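Local structure of uncharacterized protein (Peptoclostridium difficile, 6N7M) at residues K42-Q45 against E46-Y50. The protein is of unknown function, is probably made with a signal peptide, and forms a helical hairpin that packs against a second copy of itself. Numbering follows the deposited sequence. Where two conformers were deposited one is given.
Sequences KHIQ and ELKDY
Gln45 reaches along helix 37-51 to Asp49, one turn further on. Its CB sits 3.2 Å from the backbone N of Glu46; CG, placed anti to Gln45 N (chi1 -179°), comes within 4.1 Å of Asp49 OD2. A bend at chi2 (63°) then turns the amide along the helix: CD lies 3.7 Å from Asp49 OD1, NE2 2.7 Å from the same oxygen, while OE1 lies 4.3 Å from Lys48 CD. This approach belongs to one of two modelled conformers of Gln45 and is therefore tentative. The amide and carboxylate planes stand 71° apart, so the two groups meet strongly twisted rather than flat. Beneath them the i to i+4 ladder of an alpha helix runs from Glu46 N to Lys42 O through Asp49 N to Gln45 O (2.9 Å). Lys48 leaves on the neighbouring face, its CG 3.4 Å from Ile44 O and its CD 4.1 Å from Ile44 CG2. One side of the helix, with Leu47 and His43, meets Met72 of helix 62-82, and Leu47 also meets Val32 of the second subunit. Gln45 and Asp49 lie exposed, and in this conformer they bring a neutral amide to a carboxylate that would probably carry negative charge.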
loop_
_atom_site.group_PDB
_atom_site.type_symbol
_atom_site.label_atom_id
_atom_site.label_comp_id
_atom_site.label_asym_id
_atom_site.label_seq_id
_atom_site.Cartn_x
_atom_site.Cartn_y
_atom_site.Cartn_z
ATOM N N LYS A 42 -7.520 10.760 -1.834
ATOM C CA LYS A 42 -6.991 10.966 -3.214
ATOM C C LYS A 42 -6.655 9.613 -3.846
ATOM O O LYS A 42 -6.923 9.420 -5.077
ATOM C CB LYS A 42 -5.752 11.850 -3.205
ATOM C CG LYS A 42 -5.292 12.285 -4.590
ATOM C CD LYS A 42 -4.001 13.103 -4.574
ATOM C CE LYS A 42 -4.098 14.412 -3.824
ATOM N NZ LYS A 42 -2.776 15.079 -3.752
ATOM N N HIS A 43 -6.062 8.730 -3.052
ATOM C CA HIS A 43 -5.685 7.378 -3.532
ATOM C C HIS A 43 -6.939 6.632 -4.008
ATOM O O HIS A 43 -6.910 6.019 -5.137
ATOM C CB HIS A 43 -4.866 6.658 -2.448
ATOM C CG HIS A 43 -4.600 5.237 -2.760
ATOM N ND1 HIS A 43 -3.758 4.851 -3.779
ATOM C CD2 HIS A 43 -5.065 4.104 -2.207
ATOM C CE1 HIS A 43 -3.762 3.543 -3.871
ATOM N NE2 HIS A 43 -4.531 3.067 -2.909
ATOM N N ILE A 44 -8.006 6.713 -3.220
ATOM C CA ILE A 44 -9.296 6.054 -3.560
ATOM C C ILE A 44 -9.833 6.625 -4.863
ATOM O O ILE A 44 -10.303 5.842 -5.674
ATOM C CB ILE A 44 -10.313 6.208 -2.408
ATOM C CG1 ILE A 44 -9.906 5.336 -1.213
ATOM C CG2 ILE A 44 -11.737 5.909 -2.874
ATOM C CD1 ILE A 44 -10.687 5.621 0.042
ATOM N N GLN A 45 -9.739 7.946 -5.058
ATOM C CA GLN A 45 -10.298 8.584 -6.282
ATOM C C GLN A 45 -9.472 8.145 -7.497
ATOM O O GLN A 45 -10.070 7.932 -8.568
ATOM C CB GLN A 45 -10.306 10.105 -6.136
ATOM C CG GLN A 45 -10.876 10.833 -7.333
ATOM C CD GLN A 45 -12.327 10.497 -7.558
ATOM O OE1 GLN A 45 -13.098 10.275 -6.630
ATOM N NE2 GLN A 45 -12.732 10.512 -8.811
ATOM N N GLU A 46 -8.155 8.001 -7.322
ATOM C CA GLU A 46 -7.293 7.557 -8.442
ATOM C C GLU A 46 -7.703 6.131 -8.820
ATOM O O GLU A 46 -7.751 5.836 -10.041
ATOM C CB GLU A 46 -5.803 7.616 -8.081
ATOM C CG GLU A 46 -4.903 7.494 -9.300
ATOM C CD GLU A 46 -3.420 7.282 -9.053
ATOM O OE1 GLU A 46 -2.687 7.146 -10.043
ATOM O OE2 GLU A 46 -3.005 7.214 -7.882
ATOM N N LEU A 47 -8.026 5.299 -7.819
ATOM C CA LEU A 47 -8.433 3.896 -8.078
ATOM C C LEU A 47 -9.815 3.863 -8.738
ATOM O O LEU A 47 -10.033 2.981 -9.612
ATOM C CB LEU A 47 -8.465 3.093 -6.783
ATOM C CG LEU A 47 -8.649 1.590 -6.975
ATOM C CD1 LEU A 47 -7.522 1.018 -7.831
ATOM C CD2 LEU A 47 -8.718 0.883 -5.634
ATOM N N LYS A 48 -10.691 4.769 -8.317
ATOM C CA LYS A 48 -12.052 4.815 -8.924
ATOM C C LYS A 48 -11.922 5.229 -10.386
ATOM O O LYS A 48 -12.602 4.600 -11.260
ATOM C CB LYS A 48 -12.968 5.767 -8.167
ATOM C CG LYS A 48 -13.439 5.240 -6.823
ATOM C CD LYS A 48 -14.277 6.176 -6.030
ATOM C CE LYS A 48 -15.666 6.379 -6.580
ATOM N NZ LYS A 48 -16.511 7.137 -5.617
ATOM N N ASP A 49 -11.072 6.203 -10.643
ATOM C CA ASP A 49 -10.899 6.697 -12.037
ATOM C C ASP A 49 -10.293 5.587 -12.886
ATOM O O ASP A 49 -10.773 5.373 -14.028
ATOM C CB ASP A 49 -10.053 7.970 -12.056
ATOM C CG ASP A 49 -10.719 9.148 -11.374
ATOM O OD1 ASP A 49 -11.865 9.001 -10.935
ATOM O OD2 ASP A 49 -10.060 10.194 -11.257
ATOM N N TYR A 50 -9.322 4.863 -12.319
ATOM C CA TYR A 50 -8.658 3.780 -13.069
ATOM C C TYR A 50 -9.659 2.664 -13.391
ATOM O O TYR A 50 -9.680 2.183 -14.557
ATOM C CB TYR A 50 -7.420 3.291 -12.326
ATOM C CG TYR A 50 -6.621 2.350 -13.180
ATOM C CD1 TYR A 50 -5.776 2.840 -14.166
ATOM C CD2 TYR A 50 -6.790 0.977 -13.082
ATOM C CE1 TYR A 50 -5.083 1.988 -15.010
ATOM C CE2 TYR A 50 -6.088 0.115 -13.899
ATOM C CZ TYR A 50 -5.245 0.621 -14.874
ATOM O OH TYR A 50 -4.528 -0.225 -15.673
#